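Local coordinates for RNA silencing suppressor p19 (PDB 6BJV), which suppresses host RNA silencing as a homodimer that binds short interfering RNAs with high affinity and selects them by duplex length, like a molecular caliper, at residues 101-106 against 125-130; 87-92 against 139-144; 121-126 against 131-136. All blocks are in the same frame, centred on the assembly; numbering follows the deposited sequence.

How the contacts relate
Followed from the N terminus, the chain reaches 87-92 first, the connection between two helices, and contact 2 joins it to the last helix, 130-144, closing the widest loop. The other two contacts lie within that loop. Contact 1 ties the loop 101-106, after helix 92-99, to the turn 125-130 at the end of strand 119-126. Contact 3 closes a much shorter loop by folding 131-136 back over 121-126; it shares Gly125 and Gly126 with contact 1, so the two interlock along the sequence. Contacts 2 and 3 also touch in space, Ser140 and Leu144 packing on Ile123 and Val121, whereas contact 1 stays apart from contact 2.

Contact 1. Residues 101-106 against 125-130; sequences RFLGAN and GGSRTL. With nucleotides of chain D.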
loop_
_atom_site.group_PDB
_atom_site.type_symbol
_atom_site.label_atom_id
_atom_site.label_comp_id
_atom_site.label_asym_id
_atom_site.label_seq_id
_atom_site.Cartn_x
_atom_site.Cartn_y
_atom_site.Cartn_z
ATOM N N ARG A 101 15.029 16.695 -6.242
ATOM C CA ARG A 101 16.235 16.995 -5.486
ATOM C C ARG A 101 17.065 15.761 -5.161
ATOM O O ARG A 101 18.235 15.901 -4.788
ATOM C CB ARG A 101 15.857 17.707 -4.181
ATOM C CG ARG A 101 15.012 18.960 -4.382
ATOM C CD ARG A 101 15.863 20.212 -4.355
ATOM N NE ARG A 101 15.174 21.368 -4.922
ATOM C CZ ARG A 101 15.524 22.634 -4.713
ATOM N NH1 ARG A 101 16.550 22.930 -3.928
ATOM N NH2 ARG A 101 14.838 23.614 -5.284
ATOM N N PHE A 102 16.496 14.559 -5.290
ATOM C CA PHE A 102 17.192 13.337 -4.908
ATOM C C PHE A 102 17.118 12.252 -5.977
ATOM O O PHE A 102 17.530 11.116 -5.716
ATOM C CB PHE A 102 16.627 12.790 -3.591
ATOM C CG PHE A 102 16.345 13.850 -2.564
ATOM C CD1 PHE A 102 17.367 14.380 -1.794
ATOM C CD2 PHE A 102 15.055 14.310 -2.365
ATOM C CE1 PHE A 102 17.106 15.354 -0.847
ATOM C CE2 PHE A 102 14.788 15.282 -1.421
ATOM C CZ PHE A 102 15.814 15.804 -0.661
ATOM N N LEU A 103 16.611 12.564 -7.166
ATOM C CA LEU A 103 16.455 11.588 -8.235
ATOM C C LEU A 103 17.330 11.969 -9.419
ATOM O O LEU A 103 17.444 13.148 -9.767
ATOM C CB LEU A 103 14.994 11.485 -8.682
ATOM C CG LEU A 103 14.014 10.940 -7.643
ATOM C CD1 LEU A 103 12.590 11.047 -8.160
ATOM C CD2 LEU A 103 14.343 9.498 -7.283
ATOM N N GLY A 104 17.942 10.960 -10.032
ATOM C CA GLY A 104 18.783 11.165 -11.194
ATOM C C GLY A 104 18.201 10.541 -12.445
ATOM O O GLY A 104 16.982 10.552 -12.644
ATOM N N ALA A 105 19.064 9.994 -13.299
ATOM C CA ALA A 105 18.616 9.319 -14.511
ATOM C C ALA A 105 18.264 7.859 -14.257
ATOM O O ALA A 105 17.267 7.360 -14.789
ATOM C CB ALA A 105 19.695 9.411 -15.592
ATOM N N ASN A 106 19.066 7.165 -13.454
ATOM C CA ASN A 106 18.778 5.777 -13.122
ATOM C C ASN A 106 17.590 5.703 -12.171
ATOM O O ASN A 106 17.557 6.389 -11.143
ATOM C CB ASN A 106 20.006 5.120 -12.494
ATOM C CG ASN A 106 20.519 5.880 -11.289
ATOM O OD1 ASN A 106 21.184 6.908 -11.425
ATOM N ND2 ASN A 106 20.217 5.376 -10.097
ATOM N N GLY A 125 6.508 2.167 -6.413
ATOM C CA GLY A 125 6.785 2.066 -7.831
ATOM C C GLY A 125 8.077 2.773 -8.165
ATOM O O GLY A 125 8.646 3.509 -7.352
ATOM N N GLY A 126 8.540 2.532 -9.388
ATOM C CA GLY A 126 9.762 3.165 -9.840
ATOM C C GLY A 126 9.611 4.671 -9.934
ATOM O O GLY A 126 8.529 5.197 -10.197
ATOM N N SER A 127 10.725 5.373 -9.720
ATOM C CA SER A 127 10.705 6.832 -9.722
ATOM C C SER A 127 10.198 7.406 -11.039
ATOM O O SER A 127 9.859 8.594 -11.093
ATOM C CB SER A 127 12.105 7.374 -9.425
ATOM O OG SER A 127 13.041 6.910 -10.379
ATOM N N ARG A 128 10.138 6.599 -12.100
ATOM C CA ARG A 128 9.602 7.074 -13.369
ATOM C C ARG A 128 8.082 7.134 -13.377
ATOM O O ARG A 128 7.505 7.774 -14.263
ATOM C CB ARG A 128 10.081 6.184 -14.515
ATOM C CG ARG A 128 11.559 6.336 -14.819
ATOM C CD ARG A 128 12.083 5.188 -15.662
ATOM N NE ARG A 128 13.502 5.342 -15.964
ATOM C CZ ARG A 128 14.286 4.363 -16.403
ATOM N NH1 ARG A 128 13.798 3.143 -16.587
ATOM N NH2 ARG A 128 15.566 4.602 -16.651
ATOM N N THR A 129 7.423 6.476 -12.423
ATOM C CA THR A 129 5.973 6.522 -12.293
ATOM C C THR A 129 5.535 7.390 -11.120
ATOM O O THR A 129 4.414 7.237 -10.625
ATOM C CB THR A 129 5.406 5.108 -12.143
ATOM O OG1 THR A 129 5.977 4.475 -10.991
ATOM C CG2 THR A 129 5.705 4.273 -13.384
ATOM N N LEU A 130 6.398 8.305 -10.669
ATOM C CA LEU A 130 6.078 9.117 -9.500
ATOM C C LEU A 130 4.786 9.898 -9.712
ATOM O O LEU A 130 3.894 9.887 -8.857
ATOM C CB LEU A 130 7.237 10.063 -9.188
ATOM C CG LEU A 130 7.056 10.968 -7.967
ATOM C CD1 LEU A 130 6.899 10.148 -6.693
ATOM C CD2 LEU A 130 8.225 11.922 -7.847
ATOM P P U D 12 5.833 -5.680 -5.962
ATOM O OP1 U D 12 4.935 -5.573 -7.139
ATOM O OP2 U D 12 6.619 -6.920 -5.743
ATOM O "O5'" U D 12 6.839 -4.448 -6.015
ATOM C "C5'" U D 12 6.340 -3.120 -6.024
ATOM C "C4'" U D 12 7.427 -2.104 -5.787
ATOM O "O4'" U D 12 7.993 -2.267 -4.458
ATOM C "C3'" U D 12 8.636 -2.178 -6.702
ATOM O "O3'" U D 12 8.402 -1.631 -7.989
ATOM C "C2'" U D 12 9.691 -1.435 -5.894
ATOM O "O2'" U D 12 9.494 -0.029 -5.960
ATOM C "C1'" U D 12 9.359 -1.898 -4.476
ATOM N N1 U D 12 10.184 -3.056 -4.059
ATOM C C2 U D 12 11.464 -2.795 -3.609
ATOM O O2 U D 12 11.930 -1.672 -3.547
ATOM N N3 U D 12 12.183 -3.901 -3.233
ATOM C C4 U D 12 11.760 -5.213 -3.261
ATOM O O4 U D 12 12.528 -6.102 -2.889
ATOM C C5 U D 12 10.425 -5.405 -3.740
ATOM C C6 U D 12 9.703 -4.343 -4.114
#
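Leu103 and Ser127 carry most of the apolar touching between the loop 101-106 and the turn 125-130. Both leucine methyls settle on the serine's CB, CD1 at 3.9 Å and CD2 at 3.8 Å, so the branched end of one side chain fits around the single carbon of the other. CD1 also reaches Leu130 CD2, at 4.5 Å, and Leu130 lies against Asn96 and Ala99 of helix 92-99. Leucine suits this place because its fork straddles Ser127 CB while CD1 also reaches Leu130.

The polar part is looser. Arg128 runs out extended from CG to NE, and its NH2 ends 3.7 Å from Ala105 O, obliquely to the guanidinium and too far for a real bond. At most a loose electrostatic attraction is likely here near the surface, where a long charged chain can remain in solvent.

Hydrogen bonds shape the turn itself. Gly126 O is gripped twice by Thr129: the backbone N donates at 2.8 Å, and OG1, also at 2.8 Å, lies in the carbonyl plane on a lone pair, with a C=O...O angle of 139°. Threonine is apt here, since its hydroxyl can fold back on the same carbonyl as its own amide. With its chi1 of 58°, Ser127 holds OG between backbone N and carbonyl carbon, where it bonds to Val108 N; Arg128 N bonds to Gln107 OE1. Both pin the turn to the segment just before strand 109-116.

On the RNA side, Gly125 N comes within 3.7 Å of O2' of U12 of chain D. The backbone angles of Ser127 and Arg128 and the bond from Thr129 N to Gly126 O define a type I beta-turn, which links strand 119-126, the outermost of this chain's sheet, to helix 130-144.

Contact 2. Residues 87-92 against 139-144; sequences LGSWTG and RSKQEL
Lys141 reaches from helix 139-144 into the bend 87-92, and its ammonium supplies the closest touches: NZ is 3.3 Å from Ser89 CB, 3.9 Å from Trp90 NE1 and 4.1 Å from Leu87 CA. All four side-chain torsions are near 180°, so the lysine is stretched to full length and slides past the indole in the opposite direction, NZ standing obliquely to the ring. Lysine suits the place, since its long unbranched chain carries the ammonium from the helix through buried surroundings to the bend. NZ hydrogen-bonds to Val86 O, near the C-terminal end of helix 80-87, where a positive charge would probably be welcome. The bend joins helices 80-87 and 92-99 and lies against helix 130-144, which packs on the antiparallel sheet of this alpha+beta fold.

Farther out, Glu61 gathers the polar ends: OE2 accepts a bond from Ser89 OG, while OE1 makes a weak bond with Trp90 NE1 and a long, weak ion pair with Lys141. The tryptophan ring is steadied by Trp63, which meets it edge-to-face, and by Tyr112. On the helix's other flank Arg139 pairs by charge with Glu143 and with Glu143 of the second subunit.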
loop_
_atom_site.group_PDB
_atom_site.type_symbol
_atom_site.label_atom_id
_atom_site.label_comp_id
_atom_site.label_asym_id
_atom_site.label_seq_id
_atom_site.Cartn_x
_atom_site.Cartn_y
_atom_site.Cartn_z
ATOM N N LEU A 87 -5.091 16.867 4.421
ATOM C CA LEU A 87 -4.954 16.672 2.983
ATOM C C LEU A 87 -3.977 17.663 2.368
ATOM O O LEU A 87 -3.419 17.387 1.301
ATOM C CB LEU A 87 -6.319 16.787 2.301
ATOM C CG LEU A 87 -7.285 15.625 2.534
ATOM C CD1 LEU A 87 -8.662 15.961 1.981
ATOM C CD2 LEU A 87 -6.759 14.341 1.906
ATOM N N GLY A 88 -3.761 18.807 3.013
ATOM C CA GLY A 88 -2.741 19.746 2.605
ATOM C C GLY A 88 -1.351 19.413 3.094
ATOM O O GLY A 88 -0.432 20.217 2.919
ATOM N N SER A 89 -1.170 18.242 3.711
ATOM C CA SER A 89 0.150 17.842 4.183
ATOM C C SER A 89 1.169 17.841 3.054
ATOM O O SER A 89 2.347 18.142 3.278
ATOM C CB SER A 89 0.077 16.459 4.824
ATOM O OG SER A 89 1.330 16.081 5.367
ATOM N N TRP A 90 0.741 17.495 1.843
ATOM C CA TRP A 90 1.610 17.516 0.677
ATOM C C TRP A 90 0.737 17.537 -0.567
ATOM O O TRP A 90 -0.310 16.889 -0.606
ATOM C CB TRP A 90 2.546 16.302 0.648
ATOM C CG TRP A 90 1.823 14.992 0.680
ATOM C CD1 TRP A 90 1.586 14.215 1.776
ATOM C CD2 TRP A 90 1.240 14.304 -0.434
ATOM N NE1 TRP A 90 0.893 13.085 1.414
ATOM C CE2 TRP A 90 0.666 13.116 0.063
ATOM C CE3 TRP A 90 1.146 14.576 -1.803
ATOM C CZ2 TRP A 90 0.010 12.203 -0.760
ATOM C CZ3 TRP A 90 0.493 13.668 -2.617
ATOM C CH2 TRP A 90 -0.066 12.497 -2.093
ATOM N N THR A 91 1.171 18.289 -1.568
ATOM C CA THR A 91 0.496 18.358 -2.853
ATOM C C THR A 91 1.371 17.705 -3.919
ATOM O O THR A 91 2.469 17.215 -3.644
ATOM C CB THR A 91 0.161 19.811 -3.212
ATOM O OG1 THR A 91 -0.376 19.866 -4.540
ATOM C CG2 THR A 91 1.395 20.699 -3.131
ATOM N N GLY A 92 0.861 17.686 -5.151
ATOM C CA GLY A 92 1.607 17.076 -6.239
ATOM C C GLY A 92 2.902 17.804 -6.540
ATOM O O GLY A 92 3.917 17.180 -6.859
ATOM N N ARG A 139 -5.346 10.260 -3.129
ATOM C CA ARG A 139 -6.719 9.841 -2.890
ATOM C C ARG A 139 -6.800 8.556 -2.080
ATOM O O ARG A 139 -7.764 8.368 -1.330
ATOM C CB ARG A 139 -7.467 9.675 -4.216
ATOM C CG ARG A 139 -7.036 8.486 -5.051
ATOM C CD ARG A 139 -7.699 8.520 -6.421
ATOM N NE ARG A 139 -9.066 9.034 -6.366
ATOM C CZ ARG A 139 -10.092 8.398 -5.805
ATOM N NH1 ARG A 139 -9.918 7.217 -5.228
ATOM N NH2 ARG A 139 -11.296 8.954 -5.809
ATOM N N SER A 140 -5.812 7.666 -2.208
ATOM C CA SER A 140 -5.708 6.559 -1.265
ATOM C C SER A 140 -5.629 7.071 0.166
ATOM O O SER A 140 -6.150 6.434 1.088
ATOM C CB SER A 140 -4.484 5.701 -1.588
ATOM O OG SER A 140 -4.608 5.089 -2.859
ATOM N N LYS A 141 -4.981 8.221 0.367
ATOM C CA LYS A 141 -4.980 8.871 1.671
ATOM C C LYS A 141 -6.372 9.355 2.053
ATOM O O LYS A 141 -6.700 9.422 3.242
ATOM C CB LYS A 141 -3.992 10.038 1.657
ATOM C CG LYS A 141 -3.899 10.822 2.953
ATOM C CD LYS A 141 -2.995 12.033 2.781
ATOM C CE LYS A 141 -2.837 12.800 4.077
ATOM N NZ LYS A 141 -1.989 14.009 3.898
ATOM N N GLN A 142 -7.202 9.693 1.064
ATOM C CA GLN A 142 -8.540 10.200 1.351
ATOM C C GLN A 142 -9.444 9.097 1.888
ATOM O O GLN A 142 -10.119 9.276 2.908
ATOM C CB GLN A 142 -9.143 10.823 0.090
ATOM C CG GLN A 142 -10.471 11.530 0.319
ATOM C CD GLN A 142 -11.134 11.964 -0.974
ATOM O OE1 GLN A 142 -10.624 11.707 -2.065
ATOM N NE2 GLN A 142 -12.281 12.624 -0.858
ATOM N N GLU A 143 -9.479 7.947 1.208
ATOM C CA GLU A 143 -10.375 6.873 1.627
ATOM C C GLU A 143 -9.985 6.326 2.995
ATOM O O GLU A 143 -10.858 6.003 3.810
ATOM C CB GLU A 143 -10.382 5.751 0.589
ATOM C CG GLU A 143 -11.123 6.097 -0.693
ATOM C CD GLU A 143 -10.242 6.789 -1.711
ATOM O OE1 GLU A 143 -9.111 6.311 -1.941
ATOM O OE2 GLU A 143 -10.677 7.812 -2.282
ATOM N N LEU A 144 -8.683 6.208 3.265
ATOM C CA LEU A 144 -8.244 5.691 4.557
ATOM C C LEU A 144 -8.776 6.546 5.700
ATOM O O LEU A 144 -9.148 6.024 6.758
ATOM C CB LEU A 144 -6.717 5.626 4.609
ATOM C CG LEU A 144 -6.112 5.132 5.928
ATOM C CD1 LEU A 144 -6.511 3.691 6.206
ATOM C CD2 LEU A 144 -4.600 5.275 5.915
#

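Contact 3. Residues 121-126 against 131-136; sequences VTISGG and QHLCEM. With nucleotides of chain D.
Leu133 sets its methyls largely against strand backbone: CD1 lies 3.8 Å from Gly125 N and CD2 3.7 Å from Ser124 O. This is possible because Gly125 has no side chain, which lets the leucine fork of helix 131-136 press onto the peptide there. Two residues back, the packing is between side chains. Ile123 CG2 also meets Leu133 CD2, at 3.9 Å, the two side chains slipping past each other in opposite directions, and touches Met136 CG at 4.3 Å. CG2 is anti to the backbone N, while CG1 lies beside it (chi1 -45°) and carries CD1 to Ser140; Ile123 also touches Ala137. Beta-branched isoleucine suits a strand and offers CG2 to both helix residues; Met136, pointing toward the strand, adds its CG one turn along from Leu133. Strand and helix run nearly antiparallel, at 166°, with axes 8.7 Å apart, the helix folding back over the strand it follows.

Residues 121-124 pair antiparallel with a strand of the second subunit, continuing the sheet through the dimer. There Ile123 packs on Val121 of that subunit and Leu133 on its Val119.

Ser124 points away from the helix, its CB 3.7 Å from O4' of U12 of chain D, and Thr122 also lies against an RNA sugar. One strand turns an apolar side to the core and small hydroxyl side chains to RNA, consistent with recognition that does not depend on base sequence.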
loop_
_atom_site.group_PDB
_atom_site.type_symbol
_atom_site.label_atom_id
_atom_site.label_comp_id
_atom_site.label_asym_id
_atom_site.label_seq_id
_atom_site.Cartn_x
_atom_site.Cartn_y
_atom_site.Cartn_z
ATOM N N VAL A 121 -1.462 1.673 4.401
ATOM C CA VAL A 121 -1.576 1.665 2.949
ATOM C C VAL A 121 -0.277 2.210 2.375
ATOM O O VAL A 121 0.194 3.275 2.794
ATOM C CB VAL A 121 -2.776 2.501 2.465
ATOM C CG1 VAL A 121 -2.909 2.416 0.946
ATOM C CG2 VAL A 121 -4.052 2.037 3.146
ATOM N N THR A 122 0.299 1.483 1.422
ATOM C CA THR A 122 1.565 1.867 0.814
ATOM C C THR A 122 1.432 1.859 -0.700
ATOM O O THR A 122 0.844 0.939 -1.279
ATOM C CB THR A 122 2.701 0.929 1.242
ATOM O OG1 THR A 122 2.380 -0.418 0.875
ATOM C CG2 THR A 122 2.924 1.003 2.744
ATOM N N ILE A 123 1.982 2.893 -1.332
ATOM C CA ILE A 123 1.994 3.038 -2.784
ATOM C C ILE A 123 3.452 3.049 -3.217
ATOM O O ILE A 123 4.203 3.961 -2.851
ATOM C CB ILE A 123 1.278 4.322 -3.235
ATOM C CG1 ILE A 123 -0.054 4.499 -2.494
ATOM C CG2 ILE A 123 1.053 4.305 -4.739
ATOM C CD1 ILE A 123 -1.061 3.393 -2.727
ATOM N N SER A 124 3.854 2.039 -3.988
ATOM C CA SER A 124 5.245 1.871 -4.384
ATOM C C SER A 124 5.357 1.754 -5.897
ATOM O O SER A 124 4.434 1.295 -6.578
ATOM C CB SER A 124 5.871 0.629 -3.729
ATOM O OG SER A 124 5.919 0.761 -2.319
ATOM N N GLY A 125 6.508 2.167 -6.413
ATOM C CA GLY A 125 6.785 2.066 -7.831
ATOM C C GLY A 125 8.077 2.773 -8.165
ATOM O O GLY A 125 8.646 3.509 -7.352
ATOM N N GLY A 126 8.540 2.532 -9.388
ATOM C CA GLY A 126 9.762 3.165 -9.840
ATOM C C GLY A 126 9.611 4.671 -9.934
ATOM O O GLY A 126 8.529 5.197 -10.197
ATOM N N GLN A 131 4.669 10.584 -10.852
ATOM C CA GLN A 131 3.444 11.316 -11.157
ATOM C C GLN A 131 2.211 10.442 -10.975
ATOM O O GLN A 131 1.140 10.943 -10.613
ATOM C CB GLN A 131 3.499 11.851 -12.588
ATOM C CG GLN A 131 3.498 10.762 -13.650
ATOM C CD GLN A 131 3.942 11.265 -15.008
ATOM O OE1 GLN A 131 3.226 12.014 -15.674
ATOM N NE2 GLN A 131 5.134 10.856 -15.428
ATOM N N HIS A 132 2.341 9.137 -11.215
ATOM C CA HIS A 132 1.212 8.227 -11.059
ATOM C C HIS A 132 1.024 7.819 -9.603
ATOM O O HIS A 132 -0.113 7.721 -9.128
ATOM C CB HIS A 132 1.414 6.997 -11.943
ATOM C CG HIS A 132 1.735 7.327 -13.368
ATOM N ND1 HIS A 132 3.016 7.600 -13.798
ATOM C CD2 HIS A 132 0.941 7.439 -14.460
ATOM C CE1 HIS A 132 2.998 7.860 -15.094
ATOM N NE2 HIS A 132 1.751 7.769 -15.519
ATOM N N LEU A 133 2.119 7.579 -8.879
ATOM C CA LEU A 133 2.008 7.279 -7.456
ATOM C C LEU A 133 1.290 8.401 -6.719
ATOM O O LEU A 133 0.511 8.147 -5.794
ATOM C CB LEU A 133 3.393 7.050 -6.853
ATOM C CG LEU A 133 4.298 6.023 -7.538
ATOM C CD1 LEU A 133 5.585 5.849 -6.748
ATOM C CD2 LEU A 133 3.597 4.687 -7.717
ATOM N N CYS A 134 1.538 9.651 -7.117
ATOM C CA CYS A 134 0.925 10.788 -6.439
ATOM C C CYS A 134 -0.594 10.733 -6.541
ATOM O O CYS A 134 -1.295 10.625 -5.528
ATOM C CB CYS A 134 1.460 12.093 -7.027
ATOM S SG CYS A 134 3.214 12.368 -6.709
ATOM N N GLU A 135 -1.123 10.816 -7.765
ATOM C CA GLU A 135 -2.570 10.765 -7.954
ATOM C C GLU A 135 -3.176 9.558 -7.248
ATOM O O GLU A 135 -4.278 9.641 -6.694
ATOM C CB GLU A 135 -2.902 10.733 -9.448
ATOM C CG GLU A 135 -2.947 12.106 -10.117
ATOM C CD GLU A 135 -1.591 12.791 -10.175
ATOM O OE1 GLU A 135 -0.667 12.355 -9.457
ATOM O OE2 GLU A 135 -1.452 13.768 -10.942
ATOM N N MET A 136 -2.467 8.429 -7.253
ATOM C CA MET A 136 -2.957 7.241 -6.566
ATOM C C MET A 136 -2.766 7.338 -5.059
ATOM O O MET A 136 -3.559 6.770 -4.300
ATOM C CB MET A 136 -2.248 5.997 -7.101
ATOM C CG MET A 136 -2.800 4.691 -6.557
ATOM S SD MET A 136 -4.521 4.433 -7.025
ATOM C CE MET A 136 -4.971 3.080 -5.941
ATOM P P U D 12 5.833 -5.680 -5.962
ATOM O OP1 U D 12 4.935 -5.573 -7.139
ATOM O OP2 U D 12 6.619 -6.920 -5.743
ATOM O "O5'" U D 12 6.839 -4.448 -6.015
ATOM C "C5'" U D 12 6.340 -3.120 -6.024
ATOM C "C4'" U D 12 7.427 -2.104 -5.787
ATOM O "O4'" U D 12 7.993 -2.267 -4.458
ATOM C "C3'" U D 12 8.636 -2.178 -6.702
ATOM O "O3'" U D 12 8.402 -1.631 -7.989
ATOM C "C2'" U D 12 9.691 -1.435 -5.894
ATOM O "O2'" U D 12 9.494 -0.029 -5.960
ATOM C "C1'" U D 12 9.359 -1.898 -4.476
ATOM N N1 U D 12 10.184 -3.056 -4.059
ATOM C C2 U D 12 11.464 -2.795 -3.609
ATOM O O2 U D 12 11.930 -1.672 -3.547
ATOM N N3 U D 12 12.183 -3.901 -3.233
ATOM C C4 U D 12 11.760 -5.213 -3.261
ATOM O O4 U D 12 12.528 -6.102 -2.889
ATOM C C5 U D 12 10.425 -5.405 -3.740
ATOM C C6 U D 12 9.703 -4.343 -4.114
#